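Local atomic coordinates of binding domain (Hc) of Paraclostridial Mosquitocidal Protein 1 (Paraclostridium bifermentans, PDB entry 6HOX), a protein that forms the receptor-binding part of a botulinum-like neurotoxin that specifically targets Anopheles mosquitoes, serving in nerve-cell targeting. Residues L29-S33 with D34-D38; I125-D129 with G130-W134; L181-G185 with D186-S190; N323-K327 with Y328-N332. One frame throughout, in Å; residues are numbered along the deposited sequence.

Contact 1: residues L29-S33 with D34-D38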
loop_
_atom_site.group_PDB
_atom_site.type_symbol
_atom_site.label_atom_id
_atom_site.label_comp_id
_atom_site.label_asym_id
_atom_site.label_seq_id
_atom_site.Cartn_x
_atom_site.Cartn_y
_atom_site.Cartn_z
ATOM N N LEU A 29 12.386 -14.619 0.414
ATOM C CA LEU A 29 11.502 -15.190 1.400
ATOM C C LEU A 29 10.058 -14.870 1.010
ATOM O O LEU A 29 9.696 -13.696 0.867
ATOM C CB LEU A 29 11.828 -14.599 2.773
ATOM C CG LEU A 29 10.950 -15.062 3.926
ATOM C CD1 LEU A 29 11.189 -16.524 4.246
ATOM C CD2 LEU A 29 11.190 -14.202 5.154
ATOM N N GLY A 30 9.248 -15.924 0.879
ATOM C CA GLY A 30 7.850 -15.772 0.531
ATOM C C GLY A 30 7.075 -17.039 0.809
ATOM O O GLY A 30 7.571 -17.955 1.494
ATOM N N VAL A 31 5.855 -17.086 0.271
ATOM C CA VAL A 31 4.959 -18.204 0.459
ATOM C C VAL A 31 4.770 -18.861 -0.898
ATOM O O VAL A 31 4.528 -18.177 -1.867
ATOM C CB VAL A 31 3.593 -17.759 1.018
ATOM C CG1 VAL A 31 2.592 -18.910 1.053
ATOM C CG2 VAL A 31 3.737 -17.112 2.386
ATOM N N GLU A 32 4.831 -20.188 -0.931
ATOM C CA GLU A 32 4.445 -20.920 -2.118
ATOM C C GLU A 32 3.745 -22.210 -1.700
ATOM O O GLU A 32 4.247 -22.926 -0.859
ATOM C CB GLU A 32 5.676 -21.239 -2.957
ATOM C CG GLU A 32 5.342 -21.680 -4.363
ATOM C CD GLU A 32 6.480 -22.472 -4.964
ATOM O OE1 GLU A 32 7.071 -21.996 -5.964
ATOM O OE2 GLU A 32 6.796 -23.541 -4.399
ATOM N N SER A 33 2.576 -22.478 -2.288
ATOM C CA SER A 33 1.823 -23.697 -1.986
ATOM C C SER A 33 1.707 -23.877 -0.470
ATOM O O SER A 33 2.145 -24.909 0.060
ATOM C CB SER A 33 2.487 -24.908 -2.594
ATOM O OG SER A 33 2.599 -24.779 -3.999
ATOM N N ASP A 34 1.174 -22.855 0.215
ATOM C CA ASP A 34 0.815 -22.928 1.641
ATOM C C ASP A 34 2.034 -23.030 2.559
ATOM O O ASP A 34 1.845 -23.322 3.723
ATOM C CB ASP A 34 -0.024 -24.164 1.984
ATOM C CG ASP A 34 -1.346 -24.252 1.243
ATOM O OD1 ASP A 34 -1.855 -23.183 0.812
ATOM O OD2 ASP A 34 -1.856 -25.394 1.106
ATOM N N LYS A 35 3.254 -22.827 2.048
ATOM C CA LYS A 35 4.469 -22.949 2.863
ATOM C C LYS A 35 5.382 -21.747 2.614
ATOM O O LYS A 35 5.497 -21.272 1.507
ATOM C CB LYS A 35 5.269 -24.213 2.530
ATOM C CG LYS A 35 4.931 -25.459 3.328
ATOM C CD LYS A 35 6.060 -26.468 3.324
ATOM C CE LYS A 35 7.073 -26.240 4.424
ATOM N NZ LYS A 35 6.696 -26.964 5.663
ATOM N N ILE A 36 6.077 -21.345 3.674
ATOM C CA ILE A 36 7.115 -20.341 3.654
ATOM C C ILE A 36 8.413 -21.019 3.200
ATOM O O ILE A 36 8.824 -22.040 3.762
ATOM C CB ILE A 36 7.197 -19.682 5.050
ATOM C CG1 ILE A 36 5.877 -18.980 5.381
ATOM C CG2 ILE A 36 8.392 -18.741 5.152
ATOM C CD1 ILE A 36 5.624 -18.763 6.852
ATOM N N LYS A 37 9.020 -20.473 2.144
ATOM C CA LYS A 37 10.213 -21.039 1.506
ATOM C C LYS A 37 11.143 -19.914 1.052
ATOM O O LYS A 37 10.734 -18.755 0.952
ATOM C CB LYS A 37 9.866 -21.832 0.238
ATOM C CG LYS A 37 8.718 -22.824 0.360
ATOM C CD LYS A 37 8.462 -23.570 -0.936
ATOM C CE LYS A 37 7.225 -24.443 -0.885
ATOM N NZ LYS A 37 6.883 -24.979 -2.222
ATOM N N ASP A 38 12.380 -20.294 0.734
ATOM C CA ASP A 38 13.255 -19.499 -0.090
ATOM C C ASP A 38 12.845 -19.749 -1.544
ATOM O O ASP A 38 12.905 -20.864 -2.033
ATOM C CB ASP A 38 14.718 -19.845 0.185
ATOM C CG ASP A 38 15.699 -19.288 -0.822
ATOM O OD1 ASP A 38 15.342 -18.300 -1.482
ATOM O OD2 ASP A 38 16.827 -19.850 -0.923
#
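Lys37 and Glu32 reach for each other across one side of a tight hairpin, and Lys37 gives up more surface to this contact than any other residue. Its first torsion (chi1 -48°) sets CG beside its own backbone N, and from there the chain runs out straight toward the turn. CE passes close to the backbone oxygen of Glu32, and Lys37 NZ ends 2.6 Å from Glu32 OE2 in a short salt bridge. The ammonium comes to OE2 on its anti lone pair, the side away from the other carboxylate oxygen, which leaves this a one-oxygen grip rather than a forked one. Gly30, directly across from Lys37, has no side chain to stand beside that of the lysine.

Ser33 and Asp34 take the two corner positions, both with positive phi, and Asp34 CB lies 3.0 Å from Ser33 O as the chain folds back. Beyond the turn the strands are tied by two pairs of backbone bonds: Glu32 N to Lys35 O at 2.7 Å and Lys35 N to Glu32 O at 3.1 Å, then Gly30 with Lys37 in both directions. On the apolar face Ile36 has two partners, its CG2 meeting Leu29 CD1 at 3.7 Å and its CG1 meeting Val31 CG2 at 4.1 Å; Ile63 of strand 61-66 touches both Leu29 and Ile36. The salt bridge and this cluster line opposite faces of the ribbon. The type I' turn from Glu32 to Lys35 and the antiparallel pairing make it a two-residue beta hairpin, at the start of the lectin-like N-terminal half of the binding domain.

Contact 2: residues I125-D129 with G130-W134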
loop_
_atom_site.group_PDB
_atom_site.type_symbol
_atom_site.label_atom_id
_atom_site.label_comp_id
_atom_site.label_asym_id
_atom_site.label_seq_id
_atom_site.Cartn_x
_atom_site.Cartn_y
_atom_site.Cartn_z
ATOM N N ILE A 125 17.142 -4.164 10.535
ATOM C CA ILE A 125 16.001 -3.375 10.086
ATOM C C ILE A 125 15.051 -3.282 11.280
ATOM O O ILE A 125 14.648 -4.325 11.828
ATOM C CB ILE A 125 15.325 -4.025 8.867
ATOM C CG1 ILE A 125 16.239 -4.043 7.644
ATOM C CG2 ILE A 125 14.011 -3.340 8.544
ATOM C CD1 ILE A 125 15.868 -5.082 6.593
ATOM N N SER A 126 14.748 -2.039 11.687
ATOM C CA SER A 126 13.944 -1.720 12.852
ATOM C C SER A 126 12.816 -0.754 12.488
ATOM O O SER A 126 12.821 -0.130 11.437
ATOM C CB SER A 126 14.793 -1.147 13.958
ATOM O OG SER A 126 15.782 -2.088 14.327
ATOM N N LEU A 127 11.871 -0.630 13.420
ATOM C CA LEU A 127 10.837 0.361 13.380
ATOM C C LEU A 127 11.028 1.314 14.553
ATOM O O LEU A 127 11.452 0.893 15.633
ATOM C CB LEU A 127 9.477 -0.339 13.453
ATOM C CG LEU A 127 9.151 -1.254 12.273
ATOM C CD1 LEU A 127 7.857 -2.026 12.522
ATOM C CD2 LEU A 127 9.054 -0.452 10.985
ATOM N N LYS A 128 10.699 2.585 14.310
ATOM C CA LYS A 128 10.783 3.641 15.298
ATOM C C LYS A 128 9.822 4.785 14.941
ATOM O O LYS A 128 9.939 5.383 13.875
ATOM C CB LYS A 128 12.208 4.193 15.335
ATOM C CG LYS A 128 12.437 5.267 16.389
ATOM C CD LYS A 128 13.806 5.881 16.338
ATOM C CE LYS A 128 14.122 6.670 17.587
ATOM N NZ LYS A 128 15.464 7.290 17.503
ATOM N N ASP A 129 8.874 5.084 15.833
ATOM C CA ASP A 129 8.004 6.268 15.676
ATOM C C ASP A 129 7.416 6.309 14.264
ATOM O O ASP A 129 7.564 7.305 13.549
ATOM C CB ASP A 129 8.780 7.560 15.927
ATOM C CG ASP A 129 9.374 7.612 17.316
ATOM O OD1 ASP A 129 8.741 7.053 18.237
ATOM O OD2 ASP A 129 10.470 8.204 17.457
ATOM N N GLY A 130 6.820 5.189 13.855
ATOM C CA GLY A 130 6.133 5.073 12.572
ATOM C C GLY A 130 7.046 5.083 11.352
ATOM O O GLY A 130 6.552 5.160 10.220
ATOM N N ASN A 131 8.362 5.053 11.578
ATOM C CA ASN A 131 9.369 5.145 10.535
ATOM C C ASN A 131 10.225 3.867 10.566
ATOM O O ASN A 131 10.013 2.983 11.378
ATOM C CB ASN A 131 10.161 6.450 10.664
ATOM C CG ASN A 131 9.491 7.598 9.934
ATOM O OD1 ASN A 131 9.590 7.712 8.710
ATOM N ND2 ASN A 131 8.795 8.438 10.671
ATOM N N LEU A 132 11.139 3.758 9.604
ATOM C CA LEU A 132 11.957 2.566 9.364
ATOM C C LEU A 132 13.410 2.954 9.629
ATOM O O LEU A 132 13.809 4.082 9.310
ATOM C CB LEU A 132 11.742 2.117 7.914
ATOM C CG LEU A 132 12.090 0.668 7.572
ATOM C CD1 LEU A 132 11.143 -0.308 8.235
ATOM C CD2 LEU A 132 12.058 0.457 6.074
ATOM N N VAL A 133 14.148 2.052 10.281
ATOM C CA VAL A 133 15.571 2.206 10.567
ATOM C C VAL A 133 16.332 1.082 9.869
ATOM O O VAL A 133 15.980 -0.094 10.050
ATOM C CB VAL A 133 15.860 2.136 12.077
ATOM C CG1 VAL A 133 17.355 2.249 12.364
ATOM C CG2 VAL A 133 15.078 3.206 12.826
ATOM N N TRP A 134 17.362 1.468 9.114
ATOM C CA TRP A 134 18.421 0.607 8.633
ATOM C C TRP A 134 19.688 0.978 9.401
ATOM O O TRP A 134 20.061 2.153 9.448
ATOM C CB TRP A 134 18.619 0.745 7.112
ATOM C CG TRP A 134 19.889 0.142 6.608
ATOM C CD1 TRP A 134 21.011 0.809 6.198
ATOM C CD2 TRP A 134 20.185 -1.258 6.480
ATOM N NE1 TRP A 134 21.968 -0.084 5.799
ATOM C CE2 TRP A 134 21.490 -1.357 5.963
ATOM C CE3 TRP A 134 19.459 -2.430 6.707
ATOM C CZ2 TRP A 134 22.092 -2.583 5.696
ATOM C CZ3 TRP A 134 20.052 -3.642 6.454
ATOM C CH2 TRP A 134 21.357 -3.715 5.965
#
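Leu127 and Leu132 face each other as a non-hydrogen-bonded pair, and their side chains slant across one another until Leu127 CD2 and Leu132 CD1 are 3.5 Å apart, tighter than usual for two methyls. Leu132 gets there with CG opposite its backbone N (chi1 -159°), whereas Leu127 turns CG to the N side. The same CD1 of Leu132 also meets Ile125 CG2, at 4.2 Å. Further along, Ile125 CG1 comes to the rim of the Trp134 indole, in the ring plane, 3.7 Å from Trp134 CE3. This is the inward side of a beta hairpin in the concanavalin-like jelly roll: Ile91 of strand 89-96 packs on both Ile125 and Trp134, and Ile169 of strand 167-174 on Leu132.

On the reverse side Val133 stands beside Ser126, CB to CB at 3.9 Å, and turns CG2 to Lys128 CB, also 3.9 Å away. Ser126 and Val133 are joined by two nearly straight backbone bonds, each 2.8 Å between N and O. A type I' turn from Lys128 to Asn131 closes the ribbon, with Asp129 and Gly130 at its corners, both at positive phi. Asn131 ND2 makes a weak bond back to Asp129 O at 3.3 Å, but its amide is held chiefly from outside, by Thr148 OG1 on OD1 and Leu150 O on ND2.

Contact 3: residues L181-G185 with D186-S190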
loop_
_atom_site.group_PDB
_atom_site.type_symbol
_atom_site.label_atom_id
_atom_site.label_comp_id
_atom_site.label_asym_id
_atom_site.label_seq_id
_atom_site.Cartn_x
_atom_site.Cartn_y
_atom_site.Cartn_z
ATOM N N LEU A 181 18.670 4.061 0.621
ATOM C CA LEU A 181 17.349 3.536 0.944
ATOM C C LEU A 181 16.287 4.140 0.018
ATOM O O LEU A 181 16.264 5.351 -0.220
ATOM C CB LEU A 181 16.998 3.813 2.404
ATOM C CG LEU A 181 15.740 3.072 2.882
ATOM C CD1 LEU A 181 15.885 2.577 4.310
ATOM C CD2 LEU A 181 14.504 3.946 2.772
ATOM N N TYR A 182 15.384 3.264 -0.443
ATOM C CA TYR A 182 14.321 3.568 -1.388
ATOM C C TYR A 182 12.977 3.121 -0.788
ATOM O O TYR A 182 12.923 2.087 -0.131
ATOM C CB TYR A 182 14.523 2.806 -2.704
ATOM C CG TYR A 182 15.787 3.089 -3.475
ATOM C CD1 TYR A 182 16.975 2.460 -3.149
ATOM C CD2 TYR A 182 15.790 3.938 -4.575
ATOM C CE1 TYR A 182 18.144 2.713 -3.851
ATOM C CE2 TYR A 182 16.953 4.193 -5.295
ATOM C CZ TYR A 182 18.141 3.590 -4.928
ATOM O OH TYR A 182 19.305 3.821 -5.616
ATOM N N ILE A 183 11.910 3.910 -1.007
ATOM C CA ILE A 183 10.522 3.470 -0.805
ATOM C C ILE A 183 9.806 3.595 -2.156
ATOM O O ILE A 183 9.909 4.648 -2.803
ATOM C CB ILE A 183 9.800 4.268 0.307
ATOM C CG1 ILE A 183 10.528 4.154 1.644
ATOM C CG2 ILE A 183 8.357 3.803 0.438
ATOM C CD1 ILE A 183 10.043 5.076 2.731
ATOM N N ASN A 184 9.138 2.506 -2.577
ATOM C CA ASN A 184 8.384 2.414 -3.815
ATOM C C ASN A 184 9.263 2.879 -4.983
ATOM O O ASN A 184 8.828 3.628 -5.853
ATOM C CB ASN A 184 7.054 3.175 -3.711
ATOM C CG ASN A 184 6.127 2.610 -2.646
ATOM O OD1 ASN A 184 6.258 1.450 -2.241
ATOM N ND2 ASN A 184 5.199 3.421 -2.160
ATOM N N GLY A 185 10.521 2.425 -4.993
ATOM C CA GLY A 185 11.414 2.671 -6.103
ATOM C C GLY A 185 12.002 4.076 -6.119
ATOM O O GLY A 185 12.752 4.393 -7.031
ATOM N N ASP A 186 11.636 4.928 -5.150
ATOM C CA ASP A 186 12.173 6.288 -5.016
ATOM C C ASP A 186 13.231 6.361 -3.899
ATOM O O ASP A 186 12.984 6.009 -2.753
ATOM C CB ASP A 186 11.069 7.293 -4.688
ATOM C CG ASP A 186 10.030 7.486 -5.777
ATOM O OD1 ASP A 186 10.384 7.332 -6.963
ATOM O OD2 ASP A 186 8.877 7.799 -5.426
ATOM N N LYS A 187 14.401 6.900 -4.235
ATOM C CA LYS A 187 15.472 7.132 -3.287
ATOM C C LYS A 187 15.040 8.168 -2.245
ATOM O O LYS A 187 14.539 9.238 -2.588
ATOM C CB LYS A 187 16.700 7.625 -4.045
ATOM C CG LYS A 187 17.946 7.779 -3.193
ATOM C CD LYS A 187 19.181 7.933 -4.031
ATOM C CE LYS A 187 19.124 9.130 -4.948
ATOM N NZ LYS A 187 20.464 9.429 -5.501
ATOM N N ILE A 188 15.222 7.814 -0.973
ATOM C CA ILE A 188 14.770 8.569 0.189
ATOM C C ILE A 188 15.971 9.214 0.882
ATOM O O ILE A 188 15.904 10.339 1.341
ATOM C CB ILE A 188 14.047 7.627 1.178
ATOM C CG1 ILE A 188 12.826 6.967 0.549
ATOM C CG2 ILE A 188 13.680 8.337 2.472
ATOM C CD1 ILE A 188 11.866 7.945 -0.079
ATOM N N ASP A 189 17.020 8.420 1.074
ATOM C CA ASP A 189 18.175 8.837 1.862
ATOM C C ASP A 189 19.394 8.007 1.452
ATOM O O ASP A 189 19.259 6.934 0.822
ATOM C CB ASP A 189 17.885 8.700 3.358
ATOM C CG ASP A 189 18.667 9.658 4.236
ATOM O OD1 ASP A 189 19.535 10.362 3.709
ATOM O OD2 ASP A 189 18.404 9.673 5.440
ATOM N N SER A 190 20.576 8.523 1.810
ATOM C CA SER A 190 21.816 7.841 1.584
ATOM C C SER A 190 22.899 8.344 2.560
ATOM O O SER A 190 22.855 9.469 3.056
ATOM C CB SER A 190 22.236 7.996 0.155
ATOM O OG SER A 190 22.818 9.257 -0.008
#
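Ile188 leans over the opposite strand, and its side chain can be followed from CB to its tip. Ile188 CB lies 3.5 Å from Leu181 O, the oxygen that also accepts from Ile188 N, and 4.0 Å from Leu181 CD2. With chi1 at -60°, Ile188 CG1 heads for the turn and comes 3.6 Å from Ile183 N and 3.8 Å from Ile183 CG1. The chain bends again at chi2, and Ile188 CD1 at the tip draws back to 4.1 Å from Ile183 N, with Lys159 from a neighbouring loop also touching this side chain.

What brings Ile188 over the strand is a classic beta bulge, in which Ile188 and Asp189 both face Leu181. Ile188 N donates to Leu181 O at 2.8 Å, and Asp189 N gives the same oxygen a weak second bond. Past the bulge the hairpin returns to plain register and closes through a type I' turn from Ile183 to Asp186, with Asn184 and Gly185 at its corners. On the other face, the Tyr182 ring slants across Lys187, Tyr182 CE2 coming 3.7 Å from Lys187 CB, and Val236 of helix 233-241 packs on the tyrosine. Asp186 OD2 forms a salt bridge with Lys159, while Asn184 OD1 takes the backbone N-H of His168 on the adjoining strand.

Contact 4: residues N323-K327 with Y328-N332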
loop_
_atom_site.group_PDB
_atom_site.type_symbol
_atom_site.label_atom_id
_atom_site.label_comp_id
_atom_site.label_asym_id
_atom_site.label_seq_id
_atom_site.Cartn_x
_atom_site.Cartn_y
_atom_site.Cartn_z
ATOM N N ASN A 323 -19.798 -10.379 -16.522
ATOM C CA ASN A 323 -18.843 -10.989 -17.456
ATOM C C ASN A 323 -17.451 -11.102 -16.827
ATOM O O ASN A 323 -16.469 -11.242 -17.543
ATOM C CB ASN A 323 -18.709 -10.219 -18.773
ATOM C CG ASN A 323 -19.997 -10.143 -19.564
ATOM O OD1 ASN A 323 -20.830 -11.046 -19.513
ATOM N ND2 ASN A 323 -20.174 -9.049 -20.283
ATOM N N ASN A 324 -17.350 -11.072 -15.495
ATOM C CA ASN A 324 -16.041 -11.238 -14.861
ATOM C C ASN A 324 -15.508 -12.619 -15.238
ATOM O O ASN A 324 -16.295 -13.510 -15.568
ATOM C CB ASN A 324 -16.086 -11.081 -13.338
ATOM C CG ASN A 324 -16.838 -12.202 -12.661
ATOM O OD1 ASN A 324 -17.962 -12.497 -13.051
ATOM N ND2 ASN A 324 -16.235 -12.817 -11.658
ATOM N N VAL A 325 -14.183 -12.783 -15.182
ATOM C CA VAL A 325 -13.555 -14.069 -15.478
ATOM C C VAL A 325 -12.993 -14.696 -14.197
ATOM O O VAL A 325 -12.913 -15.905 -14.112
ATOM C CB VAL A 325 -12.468 -13.955 -16.561
ATOM C CG1 VAL A 325 -11.300 -13.049 -16.174
ATOM C CG2 VAL A 325 -11.957 -15.339 -16.890
ATOM N N ASP A 326 -12.557 -13.865 -13.245
ATOM C CA ASP A 326 -12.214 -14.302 -11.904
ATOM C C ASP A 326 -12.640 -13.182 -10.946
ATOM O O ASP A 326 -13.418 -12.302 -11.313
ATOM C CB ASP A 326 -10.731 -14.668 -11.824
ATOM C CG ASP A 326 -9.793 -13.544 -12.194
ATOM O OD1 ASP A 326 -10.245 -12.395 -12.211
ATOM O OD2 ASP A 326 -8.622 -13.835 -12.493
ATOM N N LYS A 327 -12.118 -13.189 -9.724
ATOM C CA LYS A 327 -12.580 -12.260 -8.725
ATOM C C LYS A 327 -11.926 -10.883 -8.898
ATOM O O LYS A 327 -12.324 -9.933 -8.220
ATOM C CB LYS A 327 -12.309 -12.807 -7.320
ATOM C CG LYS A 327 -10.884 -12.695 -6.816
ATOM C CD LYS A 327 -10.772 -13.046 -5.354
ATOM C CE LYS A 327 -9.395 -12.770 -4.784
ATOM N NZ LYS A 327 -9.386 -12.952 -3.310
ATOM N N TYR A 328 -10.954 -10.762 -9.805
ATOM C CA TYR A 328 -10.114 -9.569 -9.853
ATOM C C TYR A 328 -10.638 -8.580 -10.880
ATOM O O TYR A 328 -11.051 -8.990 -11.942
ATOM C CB TYR A 328 -8.674 -9.929 -10.192
ATOM C CG TYR A 328 -8.060 -10.830 -9.162
ATOM C CD1 TYR A 328 -7.824 -10.372 -7.882
ATOM C CD2 TYR A 328 -7.763 -12.146 -9.451
ATOM C CE1 TYR A 328 -7.249 -11.185 -6.925
ATOM C CE2 TYR A 328 -7.202 -12.979 -8.504
ATOM C CZ TYR A 328 -6.941 -12.495 -7.238
ATOM O OH TYR A 328 -6.389 -13.299 -6.281
ATOM N N VAL A 329 -10.553 -7.289 -10.532
ATOM C CA VAL A 329 -10.892 -6.205 -11.423
ATOM C C VAL A 329 -9.633 -5.838 -12.191
ATOM O O VAL A 329 -8.596 -5.621 -11.597
ATOM C CB VAL A 329 -11.452 -4.982 -10.679
ATOM C CG1 VAL A 329 -11.940 -3.916 -11.653
ATOM C CG2 VAL A 329 -12.547 -5.382 -9.715
ATOM N N ARG A 330 -9.754 -5.791 -13.519
ATOM C CA ARG A 330 -8.667 -5.402 -14.382
ATOM C C ARG A 330 -8.997 -4.093 -15.095
ATOM O O ARG A 330 -10.160 -3.758 -15.360
ATOM C CB ARG A 330 -8.353 -6.520 -15.379
ATOM C CG ARG A 330 -7.770 -7.762 -14.713
ATOM C CD ARG A 330 -7.579 -8.898 -15.690
ATOM N NE ARG A 330 -7.031 -10.088 -15.039
ATOM C CZ ARG A 330 -7.706 -10.931 -14.267
ATOM N NH1 ARG A 330 -9.015 -10.815 -14.103
ATOM N NH2 ARG A 330 -7.052 -11.884 -13.627
ATOM N N LYS A 331 -7.921 -3.363 -15.373
ATOM C CA LYS A 331 -7.887 -2.154 -16.149
ATOM C C LYS A 331 -8.730 -2.330 -17.418
ATOM O O LYS A 331 -8.511 -3.267 -18.150
ATOM C CB LYS A 331 -6.413 -1.899 -16.493
ATOM C CG LYS A 331 -6.125 -0.617 -17.232
ATOM C CD LYS A 331 -4.759 -0.587 -17.887
ATOM C CE LYS A 331 -3.612 -0.831 -16.942
ATOM N NZ LYS A 331 -2.321 -0.537 -17.607
ATOM N N ASN A 332 -9.710 -1.437 -17.605
ATOM C CA ASN A 332 -10.619 -1.333 -18.744
ATOM C C ASN A 332 -11.833 -2.263 -18.645
ATOM O O ASN A 332 -12.608 -2.341 -19.599
ATOM C CB ASN A 332 -9.938 -1.528 -20.097
ATOM C CG ASN A 332 -8.833 -0.528 -20.351
ATOM O OD1 ASN A 332 -7.845 -0.866 -20.998
ATOM N ND2 ASN A 332 -8.985 0.690 -19.847
HETATM O O HOH W 1 -12.445 -10.781 -13.803
HETATM O O HOH W 2 -6.291 -11.521 -3.668
#
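The long loop between strands 316-320 and 333-339 of the trefoil-like C-terminal half turns back on itself here, and Asp326 is the residue it turns around. Arg330 comes to that carboxylate end-on with two nitrogens: NH2 lies 2.7 Å from Asp326 OD2, on its syn lone pair, and NH1 lies 2.8 Å from Asp326 OD1. The fit is not quite flat, for the carboxylate and guanidinium planes are 32° apart. Asp326 OD1 has a second donor, Tyr328 N at 3.0 Å, which arrives from the opposite face of the carboxylate, so backbone and guanidinium hold the group between them. Asp326 can serve both because its CG sits between its own N and carbonyl carbon (chi1 58°).

The salt bridge spans four residues of a loop that has no regular secondary structure, and water 1 ties its backbone further, accepting from Val325 N within reach of Tyr328 O. Lys327 lies across the Tyr328 ring: Lys327 CG is 3.8 Å from the centroid, almost straight above it, a CH-pi contact. Its extended chain then carries Lys327 CE to 3.4 Å from Tyr328 OH, while NZ pairs with Glu258 in a salt bridge. Asp326 OD2 meets the same ring at its edge, 3.6 Å from Tyr328 CD2.

In the fold
Contacts 1, 2 and 3 are beta hairpins that come in that order along the lectin-like N-terminal half of the binding domain; contact 4, last along the chain, belongs to a loop of the trefoil-like C-terminal half. Contacts 1 and 3 sit on the same antiparallel sheet, with centres about 27 Å apart, whereas contact 2 lies on the five-stranded sheet packed against it. Contacts 2 and 3 are the nearest neighbours, centres about 14 Å apart and nearest atoms about 4 Å; strand 167-174 pairs with strand 178-183 of contact 3 and is touched by Leu132 and Trp134 of contact 2. Contact 4 lies about 37 Å from contact 2, centre to centre, across the middle of the chain. The four thus sample both halves of the receptor-binding unit.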